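Local coordinates for methyl-coenzyme M reductase subunit gamma (PDB 1E6Y), which forms part of methyl-coenzyme M reductase, which uses coenzyme B to reduce methyl-coenzyme M to methane with the nickel cofactor F430, at residues Gly23-Leu28 with Glu139-Asp144; Leu40-Pro45 with Val82-Phe87; Leu172-Leu177 with Gln188-Leu193; Asn179-Met184 with Leu199-Ser204. All coordinates share one frame; numbering follows the deposited sequence.

Contact 1 of 4, residues Gly23-Leu28 with Glu139-Asp144; sequences GKLEKL and ETEITD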
loop_
_atom_site.group_PDB
_atom_site.type_symbol
_atom_site.label_atom_id
_atom_site.label_comp_id
_atom_site.label_asym_id
_atom_site.label_seq_id
_atom_site.Cartn_x
_atom_site.Cartn_y
_atom_site.Cartn_z
ATOM N N GLY C 23 47.780 8.853 11.766
ATOM C CA GLY C 23 48.547 7.641 11.527
ATOM C C GLY C 23 49.921 7.641 12.177
ATOM O O GLY C 23 50.765 6.804 11.857
ATOM N N LYS C 24 50.144 8.574 13.095
ATOM C CA LYS C 24 51.395 8.633 13.841
ATOM C C LYS C 24 51.301 7.737 15.072
ATOM O O LYS C 24 50.984 8.192 16.172
ATOM C CB LYS C 24 51.702 10.080 14.227
ATOM C CG LYS C 24 52.000 10.957 13.017
ATOM C CD LYS C 24 52.162 12.420 13.383
ATOM C CE LYS C 24 52.410 13.253 12.132
ATOM N NZ LYS C 24 52.730 14.677 12.443
ATOM N N LEU C 25 51.501 6.444 14.848
ATOM C CA LEU C 25 51.265 5.423 15.859
ATOM C C LEU C 25 52.556 4.683 16.173
ATOM O O LEU C 25 53.211 4.161 15.271
ATOM C CB LEU C 25 50.221 4.421 15.356
ATOM C CG LEU C 25 48.829 4.957 15.026
ATOM C CD1 LEU C 25 48.063 3.939 14.200
ATOM C CD2 LEU C 25 48.092 5.268 16.312
ATOM N N GLU C 26 52.871 4.572 17.459
ATOM C CA GLU C 26 54.052 3.835 17.899
ATOM C C GLU C 26 53.891 2.337 17.646
ATOM O O GLU C 26 52.872 1.745 18.001
ATOM C CB GLU C 26 54.304 4.083 19.387
ATOM C CG GLU C 26 55.542 3.380 19.934
ATOM C CD GLU C 26 55.809 3.686 21.399
ATOM O OE1 GLU C 26 56.878 3.275 21.896
ATOM O OE2 GLU C 26 54.961 4.329 22.059
ATOM N N LYS C 27 54.868 1.753 16.960
ATOM C CA LYS C 27 54.928 0.306 16.783
ATOM C C LYS C 27 55.327 -0.343 18.106
ATOM O O LYS C 27 56.325 0.045 18.718
ATOM C CB LYS C 27 55.948 -0.042 15.699
ATOM C CG LYS C 27 55.935 -1.496 15.260
ATOM C CD LYS C 27 56.942 -1.718 14.143
ATOM C CE LYS C 27 56.861 -3.124 13.577
ATOM N NZ LYS C 27 57.070 -4.147 14.633
ATOM N N LEU C 28 54.516 -1.288 18.570
ATOM C CA LEU C 28 54.719 -1.887 19.884
ATOM C C LEU C 28 55.055 -3.369 19.821
ATOM O O LEU C 28 55.533 -3.941 20.800
ATOM C CB LEU C 28 53.477 -1.687 20.758
ATOM C CG LEU C 28 53.121 -0.257 21.170
ATOM C CD1 LEU C 28 51.898 -0.280 22.065
ATOM C CD2 LEU C 28 54.290 0.387 21.896
ATOM N N GLU C 139 50.078 -4.234 14.893
ATOM C CA GLU C 139 51.425 -4.027 15.425
ATOM C C GLU C 139 51.580 -2.766 16.268
ATOM O O GLU C 139 52.446 -2.704 17.141
ATOM C CB GLU C 139 52.447 -3.995 14.285
ATOM C CG GLU C 139 52.628 -5.329 13.569
ATOM C CD GLU C 139 53.780 -5.323 12.575
ATOM O OE1 GLU C 139 54.123 -4.245 12.048
ATOM O OE2 GLU C 139 54.336 -6.408 12.308
ATOM N N THR C 140 50.755 -1.759 16.001
ATOM C CA THR C 140 50.924 -0.458 16.635
ATOM C C THR C 140 50.014 -0.254 17.842
ATOM O O THR C 140 49.150 -1.085 18.136
ATOM C CB THR C 140 50.692 0.697 15.639
ATOM O OG1 THR C 140 49.318 0.716 15.232
ATOM C CG2 THR C 140 51.589 0.536 14.419
ATOM N N GLU C 141 50.181 0.894 18.492
ATOM C CA GLU C 141 49.512 1.193 19.751
ATOM C C GLU C 141 47.995 1.309 19.626
ATOM O O GLU C 141 47.291 1.294 20.637
ATOM C CB GLU C 141 50.074 2.489 20.341
ATOM C CG GLU C 141 49.834 3.715 19.475
ATOM C CD GLU C 141 50.337 4.989 20.113
ATOM O OE1 GLU C 141 51.192 5.661 19.504
ATOM O OE2 GLU C 141 49.874 5.326 21.221
ATOM N N ILE C 142 47.493 1.417 18.396
ATOM C CA ILE C 142 46.052 1.520 18.167
ATOM C C ILE C 142 45.322 0.281 18.695
ATOM O O ILE C 142 44.150 0.352 19.058
ATOM C CB ILE C 142 45.728 1.731 16.656
ATOM C CG1 ILE C 142 44.259 2.136 16.481
ATOM C CG2 ILE C 142 46.029 0.467 15.862
ATOM C CD1 ILE C 142 43.958 2.819 15.162
ATOM N N THR C 143 46.055 -0.818 18.853
ATOM C CA THR C 143 45.481 -2.033 19.416
ATOM C C THR C 143 46.250 -2.525 20.638
ATOM O O THR C 143 47.473 -2.687 20.593
ATOM C CB THR C 143 45.441 -3.170 18.375
ATOM O OG1 THR C 143 44.714 -2.739 17.219
ATOM C CG2 THR C 143 44.758 -4.397 18.957
ATOM N N ASP C 144 45.538 -2.665 21.753
ATOM C CA ASP C 144 45.980 -3.552 22.820
ATOM C C ASP C 144 45.213 -4.859 22.690
ATOM O O ASP C 144 43.984 -4.858 22.646
ATOM C CB ASP C 144 45.706 -2.945 24.192
ATOM C CG ASP C 144 46.106 -3.878 25.320
ATOM O OD1 ASP C 144 47.321 -4.043 25.544
ATOM O OD2 ASP C 144 45.215 -4.521 25.910
#
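Lys27 and Thr140 form a single antiparallel bridge of the non-hydrogen-bonded kind, and two backbone bonds flank it. Leu28 N gives its hydrogen to Glu139 O at 2.9 Å. Glu141 N donates to Glu26 O, and the bond is bent to 133°. Thr140 CA also makes a CA-H...O contact with Glu26 O.

Glu141 CG sits between the backbone N and the carbonyl carbon (chi1 63°), and the extended chain carries OE1 to Glu26 N. This third bond is 2.9 Å and nearly straight, on the anti side of the carboxylate. The other oxygen, OE2, pairs with Arg211, as does the carboxylate of Glu26, so one arginine probably offsets two like charges. A long salt bridge of 3.9 Å joins Lys27 NZ to Glu139 OE1. Both ends have further partners: Lys27 bonds Arg29 O and Glu30, and Glu139 pairs with Lys135.

Among apolar contacts, Leu25 CD1 packs on Ile142 CB at 4.0 Å, and Leu28 CD1 lies over CA and CB of Glu141.

The bridge joins the loop after helix 12-22 to the loop that follows helix 127-139. Phe104 of helix 98-108 and His20 of helix 12-22 touch Leu25 and Ile142.

Contact 2 of 4, residues Leu40-Pro45 with Val82-Phe87; sequences LGHRAP and VRYIQF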
loop_
_atom_site.group_PDB
_atom_site.type_symbol
_atom_site.label_atom_id
_atom_site.label_comp_id
_atom_site.label_asym_id
_atom_site.label_seq_id
_atom_site.Cartn_x
_atom_site.Cartn_y
_atom_site.Cartn_z
ATOM N N LEU C 40 43.458 -13.648 10.008
ATOM C CA LEU C 40 42.431 -13.062 9.149
ATOM C C LEU C 40 41.516 -14.131 8.547
ATOM O O LEU C 40 40.315 -13.903 8.369
ATOM C CB LEU C 40 43.084 -12.232 8.040
ATOM C CG LEU C 40 43.780 -10.952 8.513
ATOM C CD1 LEU C 40 44.548 -10.325 7.366
ATOM C CD2 LEU C 40 42.754 -9.980 9.070
ATOM N N GLY C 41 42.094 -15.283 8.216
ATOM C CA GLY C 41 41.304 -16.455 7.876
ATOM C C GLY C 41 40.678 -16.490 6.492
ATOM O O GLY C 41 39.768 -17.280 6.253
ATOM N N HIS C 42 41.202 -15.697 5.560
ATOM C CA HIS C 42 40.633 -15.616 4.213
ATOM C C HIS C 42 41.305 -16.563 3.219
ATOM O O HIS C 42 40.768 -16.821 2.141
ATOM C CB HIS C 42 40.722 -14.184 3.683
ATOM C CG HIS C 42 40.165 -13.159 4.618
ATOM N ND1 HIS C 42 38.886 -13.235 5.128
ATOM C CD2 HIS C 42 40.721 -12.050 5.161
ATOM C CE1 HIS C 42 38.682 -12.219 5.948
ATOM N NE2 HIS C 42 39.779 -11.486 5.984
ATOM N N ARG C 43 42.503 -17.031 3.561
ATOM C CA ARG C 43 43.242 -17.944 2.710
ATOM C C ARG C 43 44.386 -18.574 3.512
ATOM O O ARG C 43 44.688 -18.046 4.583
ATOM C CB ARG C 43 43.829 -17.227 1.492
ATOM C CG ARG C 43 44.942 -16.237 1.819
ATOM C CD ARG C 43 45.376 -15.521 0.529
ATOM N NE ARG C 43 46.759 -15.034 0.696
ATOM C CZ ARG C 43 47.069 -14.018 1.491
ATOM N NH1 ARG C 43 46.117 -13.374 2.156
ATOM N NH2 ARG C 43 48.322 -13.601 1.647
ATOM N N ALA C 44 44.936 -19.692 3.044
ATOM C CA ALA C 44 46.042 -20.353 3.727
ATOM C C ALA C 44 47.260 -19.435 3.740
ATOM O O ALA C 44 47.545 -18.763 2.748
ATOM C CB ALA C 44 46.375 -21.661 3.029
ATOM N N PRO C 45 47.972 -19.366 4.879
ATOM C CA PRO C 45 49.191 -18.554 4.974
ATOM C C PRO C 45 50.173 -18.825 3.833
ATOM O O PRO C 45 50.389 -19.980 3.455
ATOM C CB PRO C 45 49.770 -18.947 6.331
ATOM C CG PRO C 45 48.569 -19.311 7.134
ATOM C CD PRO C 45 47.657 -20.017 6.164
ATOM N N VAL C 82 37.467 -8.487 -2.195
ATOM C CA VAL C 82 37.381 -7.565 -1.072
ATOM C C VAL C 82 37.176 -8.391 0.198
ATOM O O VAL C 82 36.211 -9.154 0.292
ATOM C CB VAL C 82 36.199 -6.575 -1.241
ATOM C CG1 VAL C 82 36.090 -5.663 -0.021
ATOM C CG2 VAL C 82 36.393 -5.742 -2.503
ATOM N N ARG C 83 38.161 -8.360 1.097
ATOM C CA ARG C 83 38.020 -9.035 2.390
ATOM C C ARG C 83 38.239 -8.018 3.508
ATOM O O ARG C 83 38.245 -6.814 3.244
ATOM C CB ARG C 83 38.970 -10.206 2.541
ATOM C CG ARG C 83 38.969 -11.300 1.503
ATOM C CD ARG C 83 37.592 -11.868 1.225
ATOM N NE ARG C 83 36.858 -12.379 2.371
ATOM C CZ ARG C 83 35.626 -12.003 2.693
ATOM N NH1 ARG C 83 35.027 -12.551 3.745
ATOM N NH2 ARG C 83 34.979 -11.071 1.991
ATOM N N TYR C 84 38.325 -8.478 4.753
ATOM C CA TYR C 84 38.181 -7.568 5.887
ATOM C C TYR C 84 39.054 -7.899 7.092
ATOM O O TYR C 84 39.507 -9.031 7.256
ATOM C CB TYR C 84 36.716 -7.526 6.330
ATOM C CG TYR C 84 36.261 -8.780 7.044
ATOM C CD1 TYR C 84 36.311 -8.865 8.437
ATOM C CD2 TYR C 84 35.904 -9.923 6.327
ATOM C CE1 TYR C 84 36.034 -10.057 9.096
ATOM C CE2 TYR C 84 35.623 -11.120 6.977
ATOM C CZ TYR C 84 35.697 -11.179 8.363
ATOM O OH TYR C 84 35.466 -12.368 9.015
ATOM N N ILE C 85 39.253 -6.896 7.945
ATOM C CA ILE C 85 39.658 -7.117 9.329
ATOM C C ILE C 85 38.720 -6.329 10.237
ATOM O O ILE C 85 38.368 -5.187 9.939
ATOM C CB ILE C 85 41.129 -6.681 9.588
ATOM C CG1 ILE C 85 41.482 -6.899 11.065
ATOM C CG2 ILE C 85 41.338 -5.225 9.192
ATOM C CD1 ILE C 85 42.968 -6.937 11.347
ATOM N N GLN C 86 38.246 -6.979 11.295
ATOM C CA GLN C 86 37.278 -6.373 12.201
ATOM C C GLN C 86 37.738 -6.481 13.654
ATOM O O GLN C 86 38.228 -7.526 14.080
ATOM C CB GLN C 86 35.916 -7.050 12.029
ATOM C CG GLN C 86 34.824 -6.490 12.916
ATOM C CD GLN C 86 33.447 -6.889 12.443
ATOM O OE1 GLN C 86 32.812 -6.163 11.684
ATOM N NE2 GLN C 86 32.978 -8.051 12.882
ATOM N N PHE C 87 37.580 -5.392 14.400
ATOM C CA PHE C 87 37.994 -5.332 15.799
ATOM C C PHE C 87 36.812 -5.038 16.714
ATOM O O PHE C 87 35.926 -4.255 16.369
ATOM C CB PHE C 87 39.039 -4.228 16.004
ATOM C CG PHE C 87 40.392 -4.551 15.441
ATOM C CD1 PHE C 87 40.723 -4.179 14.142
ATOM C CD2 PHE C 87 41.362 -5.159 16.233
ATOM C CE1 PHE C 87 42.003 -4.404 13.639
ATOM C CE2 PHE C 87 42.646 -5.389 15.739
ATOM C CZ PHE C 87 42.966 -5.011 14.439
HETATM O O HOH W 1 36.688 -14.893 4.555
#
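His42 turns the edge of its imidazole toward the face of Tyr84 in an offset edge-to-face pair. Tyr84 lies on strand 82-89, an inner strand of an antiparallel sheet, and His42 lies in the loop after helix 33-40. The two ring planes stand at 65°, and His42 CE1 comes within 3.4 Å of Tyr84 CE2.

Both faces of the imidazole are covered. Arg83 CB sits over the centre of one face, 3.7 Å from the ring centroid, as a CH-pi contact. Leu40 O lies over the opposite face. The hydrogen bond from His42 NE2 to Tyr84 O is 2.8 Å long. It uses a lone pair of the carbonyl and lies near the imidazole plane, so it fixes the rotation of the ring. Gln188 is a second donor to the same oxygen. An alanine in place of His42 would strip away the ring; Tyr84 O would probably lose one of its two donors, and the face of Tyr84 and Arg83 CB their packing partner.

Leu40 CD2 adds an apolar contact with Ile85 CB at 3.7 Å. Bends at chi2 and chi3, both near -55°, fold Arg83 back, and its guanidinium plane stands 79° from the imidazole. Its NH2 bonds Val82 O and an acidic side chain of another subunit. A water joins His42 ND1, 2.8 Å away, to Arg83 NH1.

Contact 3 of 4, residues Leu172-Leu177 with Gln188-Leu193; sequences LDRRRL and QVAIPL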
loop_
_atom_site.group_PDB
_atom_site.type_symbol
_atom_site.label_atom_id
_atom_site.label_comp_id
_atom_site.label_asym_id
_atom_site.label_seq_id
_atom_site.Cartn_x
_atom_site.Cartn_y
_atom_site.Cartn_z
ATOM N N LEU C 172 33.587 -16.636 22.021
ATOM C CA LEU C 172 34.176 -17.739 21.274
ATOM C C LEU C 172 35.651 -17.962 21.611
ATOM O O LEU C 172 36.326 -18.757 20.953
ATOM C CB LEU C 172 34.009 -17.499 19.767
ATOM C CG LEU C 172 32.579 -17.238 19.281
ATOM C CD1 LEU C 172 32.545 -17.209 17.764
ATOM C CD2 LEU C 172 31.643 -18.312 19.819
ATOM N N ASP C 173 36.152 -17.218 22.596
ATOM C CA ASP C 173 37.469 -17.474 23.187
ATOM C C ASP C 173 38.577 -17.637 22.137
ATOM O O ASP C 173 39.238 -18.672 22.066
ATOM C CB ASP C 173 37.388 -18.719 24.086
ATOM C CG ASP C 173 38.699 -19.025 24.797
ATOM O OD1 ASP C 173 39.392 -18.078 25.223
ATOM O OD2 ASP C 173 39.036 -20.221 24.917
ATOM N N ARG C 174 38.759 -16.613 21.308
ATOM C CA ARG C 174 39.716 -16.681 20.216
ATOM C C ARG C 174 41.133 -16.311 20.679
ATOM O O ARG C 174 42.094 -16.730 20.058
ATOM C CB ARG C 174 39.324 -15.728 19.078
ATOM C CG ARG C 174 38.257 -16.316 18.157
ATOM C CD ARG C 174 37.531 -15.193 17.408
ATOM N NE ARG C 174 36.544 -14.556 18.260
ATOM C CZ ARG C 174 35.362 -14.068 17.878
ATOM N NH1 ARG C 174 35.066 -14.148 16.576
ATOM N NH2 ARG C 174 34.490 -13.527 18.700
ATOM N N ARG C 175 41.191 -15.527 21.734
ATOM C CA ARG C 175 42.473 -15.021 22.239
ATOM C C ARG C 175 42.338 -14.838 23.748
ATOM O O ARG C 175 41.290 -14.471 24.275
ATOM C CB ARG C 175 42.869 -13.715 21.557
ATOM C CG ARG C 175 42.029 -12.494 21.802
ATOM C CD ARG C 175 42.428 -11.639 22.975
ATOM N NE ARG C 175 41.574 -10.523 23.319
ATOM C CZ ARG C 175 40.408 -10.553 23.941
ATOM N NH1 ARG C 175 39.922 -11.742 24.312
ATOM N NH2 ARG C 175 39.742 -9.450 24.224
ATOM N N ARG C 176 43.464 -15.096 24.433
ATOM C CA ARG C 176 43.444 -14.938 25.887
ATOM C C ARG C 176 44.866 -14.737 26.415
ATOM O O ARG C 176 45.816 -14.967 25.675
ATOM C CB ARG C 176 42.857 -16.198 26.536
ATOM C CG ARG C 176 43.784 -17.399 26.406
ATOM C CD ARG C 176 43.001 -18.703 26.547
ATOM N NE ARG C 176 42.184 -18.883 25.334
ATOM C CZ ARG C 176 42.639 -19.384 24.195
ATOM N NH1 ARG C 176 43.896 -19.792 24.065
ATOM N NH2 ARG C 176 41.827 -19.481 23.140
ATOM N N LEU C 177 44.965 -14.405 27.701
ATOM C CA LEU C 177 46.229 -14.256 28.417
ATOM C C LEU C 177 46.805 -15.619 28.786
ATOM O O LEU C 177 46.183 -16.388 29.522
ATOM C CB LEU C 177 46.003 -13.454 29.702
ATOM C CG LEU C 177 46.815 -12.190 29.990
ATOM C CD1 LEU C 177 47.090 -12.125 31.485
ATOM C CD2 LEU C 177 48.119 -12.185 29.212
ATOM N N GLN C 188 39.722 -14.981 13.064
ATOM C CA GLN C 188 38.760 -13.986 13.523
ATOM C C GLN C 188 37.305 -14.448 13.475
ATOM O O GLN C 188 36.442 -13.838 14.103
ATOM C CB GLN C 188 38.933 -12.663 12.764
ATOM C CG GLN C 188 38.601 -12.694 11.282
ATOM C CD GLN C 188 38.798 -11.338 10.625
ATOM O OE1 GLN C 188 38.571 -10.292 11.245
ATOM N NE2 GLN C 188 39.251 -11.343 9.376
ATOM N N VAL C 189 37.044 -15.567 12.801
ATOM C CA VAL C 189 35.736 -16.213 12.901
ATOM C C VAL C 189 35.793 -17.513 13.712
ATOM O O VAL C 189 34.953 -18.402 13.548
ATOM C CB VAL C 189 35.111 -16.474 11.500
ATOM C CG1 VAL C 189 34.673 -15.156 10.876
ATOM C CG2 VAL C 189 36.096 -17.197 10.597
ATOM N N ALA C 190 36.791 -17.601 14.590
ATOM C CA ALA C 190 36.878 -18.637 15.622
ATOM C C ALA C 190 37.152 -20.055 15.116
ATOM O O ALA C 190 36.900 -21.030 15.827
ATOM C CB ALA C 190 35.616 -18.624 16.493
ATOM N N ILE C 191 37.726 -20.168 13.921
ATOM C CA ILE C 191 38.217 -21.456 13.434
ATOM C C ILE C 191 39.643 -21.669 13.938
ATOM O O ILE C 191 40.503 -20.801 13.766
ATOM C CB ILE C 191 38.208 -21.522 11.889
ATOM C CG1 ILE C 191 36.788 -21.297 11.366
ATOM C CG2 ILE C 191 38.730 -22.879 11.413
ATOM C CD1 ILE C 191 36.693 -21.250 9.861
ATOM N N PRO C 192 39.889 -22.790 14.641
ATOM C CA PRO C 192 41.175 -23.042 15.302
ATOM C C PRO C 192 42.364 -23.005 14.343
ATOM O O PRO C 192 42.293 -23.523 13.225
ATOM C CB PRO C 192 40.986 -24.425 15.923
ATOM C CG PRO C 192 39.518 -24.508 16.164
ATOM C CD PRO C 192 38.906 -23.838 14.965
ATOM N N LEU C 193 43.433 -22.340 14.773
ATOM C CA LEU C 193 44.646 -22.214 13.970
ATOM C C LEU C 193 45.570 -23.410 14.171
ATOM O O LEU C 193 45.567 -24.037 15.233
ATOM C CB LEU C 193 45.394 -20.929 14.336
ATOM C CG LEU C 193 44.694 -19.596 14.068
ATOM C CD1 LEU C 193 45.613 -18.450 14.460
ATOM C CD2 LEU C 193 44.302 -19.498 12.604
#
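Arg174 reaches across to the turn at Gln188-Ala190, and its CB already points toward that turn. Next along the chain, CG rests on the backbone of Ala190, 3.7 Å from its CA. CD packs against Gln188 O and Ala190 N, at 3.7 and 3.8 Å. There the chain bends (chi3 -79°), which swings the guanidinium round to Gln188. Its NH1 gives a weak hydrogen bond to Gln188 O: the length is 2.8 Å, but the angle at the hydrogen is only 130°. That oxygen lies at the edge of the guanidinium, near its plane.

The stronger partners of the tip lie outside the two segments. NH2 forms a salt bridge with Asp170 and also bonds Thr154 O, while NH1 bonds Ala153 O. Ala153 and Thr154 line the F430 pocket, so Arg174 probably helps join the turn to the wall of the cofactor site.

Leu172 packs beside the arginine. Its CB lies over one face of the Arg174 guanidinium, offset toward the rim, and its CD1 meets Ala190 CB at 3.6 Å. Ala190 has a positive phi (70°), and its methyl group points back toward Leu172.

The contact lies at one end of a three-stranded beta meander. Residues 172-174 lead into strand 175-178, an outer strand, and residues 188-191 lead into strand 192-198, the other. Strand 181-186 runs between them.

Contact 4 of 4, residues Asn179-Met184 with Leu199-Ser204; sequences NGTIIM and LGKPMS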
loop_
_atom_site.group_PDB
_atom_site.type_symbol
_atom_site.label_atom_id
_atom_site.label_comp_id
_atom_site.label_asym_id
_atom_site.label_seq_id
_atom_site.Cartn_x
_atom_site.Cartn_y
_atom_site.Cartn_z
ATOM N N ASN C 179 50.554 -17.043 30.226
ATOM C CA ASN C 179 51.919 -16.793 30.692
ATOM C C ASN C 179 52.325 -15.331 30.498
ATOM O O ASN C 179 53.451 -15.034 30.089
ATOM C CB ASN C 179 52.909 -17.721 29.974
ATOM C CG ASN C 179 52.475 -19.174 30.006
ATOM O OD1 ASN C 179 52.040 -19.678 31.044
ATOM N ND2 ASN C 179 52.531 -19.835 28.855
ATOM N N GLY C 180 51.387 -14.425 30.761
ATOM C CA GLY C 180 51.674 -13.003 30.694
ATOM C C GLY C 180 51.682 -12.422 29.291
ATOM O O GLY C 180 52.028 -11.255 29.106
ATOM N N THR C 181 51.303 -13.228 28.302
ATOM C CA THR C 181 51.235 -12.760 26.923
ATOM C C THR C 181 49.907 -13.153 26.271
ATOM O O THR C 181 49.268 -14.122 26.682
ATOM C CB THR C 181 52.414 -13.313 26.086
ATOM O OG1 THR C 181 52.578 -12.514 24.912
ATOM C CG2 THR C 181 52.170 -14.758 25.677
ATOM N N ILE C 182 49.475 -12.361 25.293
ATOM C CA ILE C 182 48.228 -12.637 24.590
ATOM C C ILE C 182 48.451 -13.644 23.465
ATOM O O ILE C 182 49.280 -13.433 22.578
ATOM C CB ILE C 182 47.604 -11.342 24.009
ATOM C CG1 ILE C 182 47.225 -10.385 25.143
ATOM C CG2 ILE C 182 46.375 -11.678 23.171
ATOM C CD1 ILE C 182 46.123 -10.899 26.047
ATOM N N ILE C 183 47.754 -14.771 23.560
ATOM C CA ILE C 183 47.818 -15.822 22.555
ATOM C C ILE C 183 46.493 -15.878 21.797
ATOM O O ILE C 183 45.423 -15.914 22.404
ATOM C CB ILE C 183 48.086 -17.204 23.216
ATOM C CG1 ILE C 183 49.499 -17.241 23.808
ATOM C CG2 ILE C 183 47.892 -18.327 22.208
ATOM C CD1 ILE C 183 50.602 -17.079 22.781
ATOM N N MET C 184 46.577 -15.825 20.470
ATOM C CA MET C 184 45.420 -16.051 19.608
ATOM C C MET C 184 45.616 -17.356 18.845
ATOM O O MET C 184 46.554 -17.487 18.059
ATOM C CB MET C 184 45.251 -14.887 18.624
ATOM C CG MET C 184 44.022 -14.992 17.723
ATOM S SD MET C 184 43.770 -13.503 16.734
ATOM C CE MET C 184 42.100 -13.765 16.126
ATOM N N LEU C 199 50.583 -12.373 20.403
ATOM C CA LEU C 199 50.245 -10.980 20.149
ATOM C C LEU C 199 50.840 -10.060 21.211
ATOM O O LEU C 199 50.434 -8.902 21.343
ATOM C CB LEU C 199 48.723 -10.812 20.082
ATOM C CG LEU C 199 48.036 -11.573 18.944
ATOM C CD1 LEU C 199 46.537 -11.344 18.997
ATOM C CD2 LEU C 199 48.600 -11.121 17.604
ATOM N N GLY C 200 51.807 -10.586 21.960
ATOM C CA GLY C 200 52.592 -9.766 22.865
ATOM C C GLY C 200 51.963 -9.540 24.224
ATOM O O GLY C 200 50.804 -9.891 24.454
ATOM N N LYS C 201 52.743 -8.965 25.137
ATOM C CA LYS C 201 52.258 -8.634 26.469
ATOM C C LYS C 201 51.303 -7.449 26.421
ATOM O O LYS C 201 51.541 -6.475 25.703
ATOM C CB LYS C 201 53.433 -8.325 27.402
ATOM C CG LYS C 201 54.379 -9.502 27.571
ATOM C CD LYS C 201 55.322 -9.334 28.755
ATOM C CE LYS C 201 55.948 -10.674 29.151
ATOM N NZ LYS C 201 56.393 -11.483 27.974
ATOM N N PRO C 202 50.171 -7.551 27.132
ATOM C CA PRO C 202 49.188 -6.465 27.204
ATOM C C PRO C 202 49.719 -5.225 27.915
ATOM O O PRO C 202 50.642 -5.304 28.730
ATOM C CB PRO C 202 48.016 -7.093 27.963
ATOM C CG PRO C 202 48.631 -8.195 28.751
ATOM C CD PRO C 202 49.714 -8.743 27.869
ATOM N N MET C 203 49.129 -4.079 27.596
ATOM C CA MET C 203 49.398 -2.848 28.327
ATOM C C MET C 203 48.856 -2.988 29.738
ATOM O O MET C 203 47.843 -3.651 29.959
ATOM C CB MET C 203 48.705 -1.663 27.652
ATOM C CG MET C 203 49.206 -1.340 26.261
ATOM S SD MET C 203 48.190 -0.061 25.499
ATOM C CE MET C 203 48.810 -0.108 23.809
ATOM N N SER C 204 49.519 -2.341 30.690
ATOM C CA SER C 204 48.952 -2.177 32.019
ATOM C C SER C 204 47.725 -1.273 31.907
ATOM O O SER C 204 47.567 -0.544 30.924
ATOM C CB SER C 204 49.978 -1.543 32.958
ATOM O OG SER C 204 50.343 -0.250 32.509
HETATM O O HOH W 2 55.337 -11.663 25.045
#
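With chi1 at -63°, Ile182 sends CG1 to Pro202 CD, 4.0 Å away, and CG2, anti to the backbone N, to Leu199 CB. The extended chain of Met184 leads its end away, so mainly its CB touches Leu199 CD1, at 3.8 Å. With an alanine here instead of Ile182, both branches would be missing and a gap would probably open beside Pro202 and Leu199.

Both backbone polar atoms of Ile182 bond to the 199-204 loop. Its N donates to Gly200 O at 2.9 Å. Its O accepts Leu199 N at 2.7 Å.

Thr181 OG1 comes close to Gly200 but bonds Asp198 instead. A water donates to this hydroxyl and accepts from Lys201 NZ, bridging the two side chains. Lys201 CG lies 3.3 Å from Gly180 O.

The contact continues the pairing of strand 181-186 with strand 192-198 into the loop beyond. On its other side, strand 181-186 meets strand 175-178, where Arg175 and Leu177 touch Ile182. Ser204 then N-caps helix 205-211.

Overall arrangement
Contacts 3 and 4 share one three-stranded sheet, and Arg176 O accepts Ile183 N at 2.9 Å between its strands. Gln188 links contact 3 to contact 2: its NE2 is 2.9 Å from Leu40 O and 3.1 Å from Tyr84 O. Contact 4 meets contact 1 where Asp144 OD1 accepts Met203 N at 2.7 Å. Contact 1 touches contact 2 through Thr143 and Phe87. Contacts 2 and 3 lie nearest the active site. The side chains of Arg174 and Tyr84 are about 7 Å and 9 Å from F430, and the side chains of Tyr84 and Arg120, which binds coenzyme M, are about 7 Å apart. Contacts 1 and 4 are structural packing away from these sites.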